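Local atomic coordinates of OBCA, Oxalate Biosynthetic Component A (PDB entry 4NNC), a protein that belongs to the ObcA family, with an N-terminal domain followed by a TIM-barrel domain related to beta-keto acid cleavage enzymes. Residues N125-R130 with E165-E170. Numbering follows the deposited sequence.
Sequences NKLARR and EAIEKE. With 2KQ ((3S)-3-[2-[3-[[(2R)-4-[[[(2R,3S,4R,5R)-5-(6-aminopurin-9-yl)-4-oxidanyl-3-phosphonooxy-oxolan-2-yl]methoxy-oxidanyl-phosphoryl]oxy-oxidanyl-phosphoryl]oxy-3,3-dimethyl-2-oxidanyl-butanoyl]amino]propanoylamino]ethylsulfanyl]-3-oxidanyl-butanoic acid), chain D.
L127 reaches from helix 125-137 into the side of helix 161-170, where A166, I167 and E170 receive it. The pair is a roughly antiparallel helix packing in the N-terminal domain: the axes of 125-130 and 165-170 run at 140° and come no closer than 11.0 Å, and L127 alone supplies about half of the surface buried between them.

The apolar part is carried by its two methyls. With CG anti to the backbone N (chi1 -173°), the isobutyl end extends across the interface and its branches part there. L127 CD1 meets A166 CB at 3.8 Å. L127 CD2 lies against the backbone turn, 3.5 Å from A166 O, an oxygen already taken by E170 N in the helix, and L127 CD2 makes a looser contact with I167 CG1 at 4.2 Å. L163 adds to the packing on L127, while I167 also leans on L174, L175 and M178 of helix 172-180, so the contact continues into a third helix.

E170 approaches L127 from the opposite direction, chain extended beyond CG, and lays its aliphatic part and carboxylate along the leucine: CD2 of L127 sits 3.5 Å from E170 CD. No hydrogen bond joins the two segments here; E170 OE1 is instead bonded to S124 OG, which holds OE1 next to the residue just ahead of 125-130 and probably limits the rotation of the carboxylate. R130 grazes the edge of the interface, its NH1 4.1 Å from A166 CB.

R129 belongs to another side of the same helix. Its guanidinium makes a salt bridge with E414 and a hydrogen bond from NE to G487 O, and R129 CD lies 3.2 Å from C25 in the adenine of 2KQ, too short for a relaxed carbon-carbon contact and so doubtful in detail.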
ATOM      1  N   ASN A 125      23.347   4.502  -8.084  1.00 34.51           N
ATOM      2  CA  ASN A 125      22.039   3.856  -8.178  1.00 36.83           C
ATOM      3  C   ASN A 125      21.090   4.284  -7.066  1.00 34.50           C
ATOM      4  O   ASN A 125      19.883   4.414  -7.283  1.00 36.81           O
ATOM      5  CB  ASN A 125      22.194   2.331  -8.147  1.00 44.33           C
ATOM      6  CG  ASN A 125      22.370   1.727  -9.525  1.00 47.06           C
ATOM      7  OD1 ASN A 125      21.683   2.109 -10.477  1.00 53.37           O
ATOM      8  ND2 ASN A 125      23.289   0.771  -9.639  1.00 51.31           N
ATOM      9  N   LYS A 126      21.630   4.485  -5.870  1.00 35.83           N
ATOM     10  CA  LYS A 126      20.807   4.924  -4.749  1.00 37.31           C
ATOM     11  C   LYS A 126      20.245   6.334  -4.971  1.00 32.25           C
ATOM     12  O   LYS A 126      19.071   6.575  -4.710  1.00 32.73           O
ATOM     13  CB  LYS A 126      21.594   4.853  -3.438  1.00 33.46           C
ATOM     14  CG  LYS A 126      21.572   3.470  -2.762  1.00 49.24           C
ATOM     15  CD  LYS A 126      22.782   3.264  -1.834  1.00 51.48           C
ATOM     16  CE  LYS A 126      24.051   2.897  -2.622  1.00 62.52           C
ATOM     17  NZ  LYS A 126      25.334   3.361  -1.979  1.00 59.00           N
ATOM     18  N   LEU A 127      21.078   7.260  -5.443  1.00 27.85           N
ATOM     19  CA  LEU A 127      20.637   8.633  -5.654  1.00 27.40           C
ATOM     20  C   LEU A 127      19.651   8.697  -6.813  1.00 30.40           C
ATOM     21  O   LEU A 127      18.598   9.328  -6.702  1.00 29.42           O
ATOM     22  CB  LEU A 127      21.825   9.571  -5.911  1.00 29.73           C
ATOM     23  CG  LEU A 127      21.502  11.070  -5.976  1.00 32.64           C
ATOM     24  CD1 LEU A 127      20.675  11.514  -4.773  1.00 32.15           C
ATOM     25  CD2 LEU A 127      22.771  11.927  -6.078  1.00 30.32           C
ATOM     26  N   ALA A 128      19.984   8.027  -7.915  1.00 29.96           N
ATOM     27  CA  ALA A 128      19.085   7.974  -9.061  1.00 29.79           C
ATOM     28  C   ALA A 128      17.710   7.463  -8.620  1.00 28.31           C
ATOM     29  O   ALA A 128      16.677   8.032  -8.978  1.00 25.51           O
ATOM     30  CB  ALA A 128      19.665   7.095 -10.170  1.00 26.52           C
ATOM     31  N   ARG A 129      17.703   6.399  -7.823  1.00 28.89           N
ATOM     32  CA  ARG A 129      16.450   5.842  -7.326  1.00 32.34           C
ATOM     33  C   ARG A 129      15.656   6.838  -6.455  1.00 32.63           C
ATOM     34  O   ARG A 129      14.429   6.955  -6.610  1.00 28.55           O
ATOM     35  CB  ARG A 129      16.710   4.535  -6.572  1.00 30.79           C
ATOM     36  CG  ARG A 129      15.500   3.620  -6.536  1.00 37.81           C
ATOM     37  CD  ARG A 129      15.834   2.280  -5.920  1.00 42.03           C
ATOM     38  NE  ARG A 129      16.829   1.539  -6.681  1.00 46.81           N
ATOM     39  CZ  ARG A 129      17.972   1.093  -6.169  1.00 54.95           C
ATOM     40  NH1 ARG A 129      18.250   1.315  -4.889  1.00 53.08           N
ATOM     41  NH2 ARG A 129      18.833   0.425  -6.934  1.00 53.15           N
ATOM     42  N   ARG A 130      16.341   7.556  -5.554  1.00 26.72           N
ATOM     43  CA  ARG A 130      15.663   8.570  -4.739  1.00 28.15           C
ATOM     44  C   ARG A 130      14.978   9.604  -5.631  1.00 30.26           C
ATOM     45  O   ARG A 130      13.823   9.966  -5.388  1.00 31.47           O
ATOM     46  CB  ARG A 130      16.634   9.290  -3.791  1.00 34.21           C
ATOM     47  CG  ARG A 130      17.242   8.419  -2.688  1.00 41.31           C
ATOM     48  CD  ARG A 130      18.337   9.159  -1.894  1.00 39.28           C
ATOM     49  NE  ARG A 130      17.826  10.324  -1.169  1.00 44.75           N
ATOM     50  CZ  ARG A 130      18.588  11.188  -0.493  1.00 46.35           C
ATOM     51  NH1 ARG A 130      19.910  11.028  -0.441  1.00 37.72           N
ATOM     52  NH2 ARG A 130      18.027  12.216   0.135  1.00 43.49           N
ATOM     53  N   GLU A 165      21.883  18.524  -1.936  1.00 37.28           N
ATOM     54  CA  GLU A 165      23.246  18.369  -1.447  1.00 36.50           C
ATOM     55  C   GLU A 165      23.866  17.074  -1.976  1.00 36.50           C
ATOM     56  O   GLU A 165      25.037  17.046  -2.369  1.00 36.60           O
ATOM     57  CB  GLU A 165      23.272  18.391   0.085  1.00 39.69           C
ATOM     58  CG  GLU A 165      23.225  19.793   0.685  1.00 49.69           C
ATOM     59  CD  GLU A 165      22.641  19.821   2.098  1.00 55.45           C
ATOM     60  OE1 GLU A 165      22.852  18.853   2.863  1.00 56.34           O
ATOM     61  OE2 GLU A 165      21.960  20.817   2.437  1.00 54.44           O
ATOM     62  N   ALA A 166      23.071  16.010  -2.004  1.00 32.09           N
ATOM     63  CA  ALA A 166      23.539  14.725  -2.527  1.00 34.29           C
ATOM     64  C   ALA A 166      23.857  14.841  -4.012  1.00 35.85           C
ATOM     65  O   ALA A 166      24.831  14.265  -4.497  1.00 35.37           O
ATOM     66  CB  ALA A 166      22.507  13.633  -2.278  1.00 30.42           C
ATOM     67  N   ILE A 167      23.025  15.585  -4.734  1.00 35.77           N
ATOM     68  CA  ILE A 167      23.261  15.816  -6.152  1.00 31.96           C
ATOM     69  C   ILE A 167      24.511  16.668  -6.363  1.00 32.96           C
ATOM     70  O   ILE A 167      25.347  16.336  -7.203  1.00 34.19           O
ATOM     71  CB  ILE A 167      22.059  16.491  -6.824  1.00 32.51           C
ATOM     72  CG1 ILE A 167      20.848  15.547  -6.836  1.00 30.81           C
ATOM     73  CG2 ILE A 167      22.419  16.962  -8.241  1.00 29.54           C
ATOM     74  CD1 ILE A 167      19.549  16.244  -7.253  1.00 27.58           C
ATOM     75  N   GLU A 168      24.624  17.769  -5.619  1.00 36.46           N
ATOM     76  CA  GLU A 168      25.791  18.655  -5.692  1.00 36.67           C
ATOM     77  C   GLU A 168      27.097  17.865  -5.493  1.00 37.60           C
ATOM     78  O   GLU A 168      28.052  18.040  -6.256  1.00 35.93           O
ATOM     79  CB  GLU A 168      25.669  19.779  -4.651  1.00 39.28           C
ATOM     80  CG  GLU A 168      26.456  21.058  -4.964  1.00 38.71           C
ATOM     81  CD  GLU A 168      25.776  22.327  -4.411  1.00 57.22           C
ATOM     82  OE1 GLU A 168      24.879  22.216  -3.533  1.00 55.21           O
ATOM     83  OE2 GLU A 168      26.136  23.442  -4.865  1.00 56.33           O
ATOM     84  N   LYS A 169      27.117  16.975  -4.494  1.00 35.72           N
ATOM     85  CA  LYS A 169      28.280  16.119  -4.239  1.00 40.65           C
ATOM     86  C   LYS A 169      28.571  15.079  -5.344  1.00 39.42           C
ATOM     87  O   LYS A 169      29.731  14.875  -5.698  1.00 41.51           O
ATOM     88  CB  LYS A 169      28.211  15.465  -2.841  1.00 39.15           C
ATOM     89  CG  LYS A 169      27.365  14.194  -2.739  1.00 46.69           C
ATOM     90  CD  LYS A 169      27.179  13.705  -1.273  1.00 53.52           C
ATOM     91  CE  LYS A 169      26.455  14.746  -0.394  1.00 49.91           C
ATOM     92  NZ  LYS A 169      25.514  14.140   0.613  1.00 45.69           N
ATOM     93  N   GLU A 170      27.539  14.435  -5.897  1.00 35.55           N
ATOM     94  CA  GLU A 170      27.758  13.467  -6.977  1.00 35.42           C
ATOM     95  C   GLU A 170      28.003  14.112  -8.352  1.00 35.20           C
ATOM     96  O   GLU A 170      28.853  13.645  -9.119  1.00 33.35           O
ATOM     97  CB  GLU A 170      26.622  12.428  -7.050  1.00 32.96           C
ATOM     98  CG  GLU A 170      26.675  11.413  -5.925  1.00 29.39           C
ATOM     99  CD  GLU A 170      25.777  10.211  -6.133  1.00 32.23           C
ATOM    100  OE1 GLU A 170      25.276   9.683  -5.114  1.00 31.35           O
ATOM    101  OE2 GLU A 170      25.586   9.768  -7.294  1.00 35.25           O
TER
HETATM  102  C01 2KQ D 603       3.061   2.212   3.557  1.00 34.20           C
HETATM  103  C02 2KQ D 603       3.587   1.335   2.409  1.00 42.41           C
HETATM  104  C03 2KQ D 603       2.356   0.774   1.540  1.00 27.84           C
HETATM  105  C04 2KQ D 603       4.524   2.191   1.548  1.00 38.15           C
HETATM  106  O05 2KQ D 603       5.022   1.385   0.505  1.00 43.72           O
HETATM  107  P06 2KQ D 603       6.422   1.718  -0.180  1.00 46.22           P
HETATM  108  O07 2KQ D 603       6.435   1.107  -1.570  1.00 34.78           O
HETATM  109  O08 2KQ D 603       6.615   3.220  -0.307  1.00 51.65           O
HETATM  110  O09 2KQ D 603       7.572   1.057   0.698  1.00 60.62           O
HETATM  111  P10 2KQ D 603       8.368   1.707   1.932  1.00 58.78           P
HETATM  112  O11 2KQ D 603       9.115   0.637   2.678  1.00 56.93           O
HETATM  113  O12 2KQ D 603       7.382   2.345   2.881  1.00 65.60           O
HETATM  114  O13 2KQ D 603       9.400   2.817   1.401  1.00 61.65           O
HETATM  115  C14 2KQ D 603      10.141   3.609   2.344  1.00 68.30           C
HETATM  116  C15 2KQ D 603      11.263   4.284   1.678  1.00 73.34           C
HETATM  117  O16 2KQ D 603      12.033   3.341   0.828  1.00 66.40           O
HETATM  118  C17 2KQ D 603      11.913   3.777  -0.533  1.00 62.20           C
HETATM  119  N18 2KQ D 603      11.706   2.626  -1.343  1.00 59.08           N
HETATM  120  C19 2KQ D 603      10.559   1.947  -1.522  1.00 58.19           C
HETATM  121  N20 2KQ D 603      10.785   0.903  -2.351  1.00 52.03           N
HETATM  122  C21 2KQ D 603      12.097   0.908  -2.706  1.00 55.44           C
HETATM  123  C22 2KQ D 603      12.904   0.094  -3.526  1.00 52.41           C
HETATM  124  N23 2KQ D 603      12.344  -1.060  -4.217  1.00 47.56           N
HETATM  125  N24 2KQ D 603      14.207   0.399  -3.659  1.00 56.66           N
HETATM  126  C25 2KQ D 603      14.738   1.463  -3.007  1.00 56.38           C
HETATM  127  N26 2KQ D 603      13.998   2.265  -2.227  1.00 56.04           N
HETATM  128  C27 2KQ D 603      12.676   1.996  -2.065  1.00 60.39           C
HETATM  129  C28 2KQ D 603      10.807   4.749  -0.582  1.00 68.78           C
HETATM  130  O29 2KQ D 603      11.040   5.761  -1.562  1.00 67.87           O
HETATM  131  C30 2KQ D 603      10.802   5.366   0.754  1.00 77.42           C
HETATM  132  O31 2KQ D 603      11.733   6.470   0.779  1.00 84.55           O
HETATM  133  P32 2KQ D 603      12.038   7.261   2.183  1.00 95.73           P
HETATM  134  O33 2KQ D 603      12.745   6.344   3.192  1.00 86.83           O
HETATM  135  O34 2KQ D 603      12.895   8.483   1.917  1.00 87.88           O
HETATM  136  O35 2KQ D 603      10.724   7.708   2.767  1.00 87.98           O
HETATM  137  C36 2KQ D 603       4.479   0.199   3.007  1.00 45.17           C
HETATM  138  O37 2KQ D 603       5.511   0.773   3.694  1.00 48.95           O
HETATM  139  C38 2KQ D 603       3.758  -0.768   3.962  1.00 45.51           C
HETATM  140  O39 2KQ D 603       3.409  -0.445   5.093  1.00 44.60           O
HETATM  141  N40 2KQ D 603       3.530  -2.134   3.513  1.00 39.61           N
HETATM  142  C41 2KQ D 603       2.896  -3.018   4.434  1.00 37.69           C
HETATM  143  C42 2KQ D 603       1.388  -3.043   4.211  1.00 36.14           C
HETATM  144  C43 2KQ D 603       0.629  -4.002   5.155  1.00 38.77           C
HETATM  145  O44 2KQ D 603       0.786  -3.962   6.377  1.00 36.73           O
HETATM  146  N45 2KQ D 603      -0.254  -4.970   4.566  1.00 33.68           N
HETATM  147  C46 2KQ D 603      -0.944  -5.851   5.462  1.00 38.88           C
HETATM  148  C47 2KQ D 603      -2.433  -5.802   5.200  1.00 38.17           C
HETATM  149  S48 2KQ D 603      -3.295  -7.127   6.033  1.00 51.76           S
HETATM  150  C49 2KQ D 603      -4.987  -7.165   5.477  1.00 28.49           C
HETATM  151  C50 2KQ D 603      -5.099  -8.345   4.665  1.00 34.45           C
HETATM  152  O51 2KQ D 603      -5.280  -6.054   4.655  1.00 28.48           O
HETATM  153  C52 2KQ D 603      -5.967  -7.360   6.675  1.00 33.52           C
HETATM  154  C53 2KQ D 603      -7.255  -6.595   6.687  1.00 29.31           C
HETATM  155  O54 2KQ D 603      -7.539  -5.768   5.770  1.00 23.52           O
HETATM  156  O55 2KQ D 603      -8.059  -6.798   7.635  1.00 27.52           O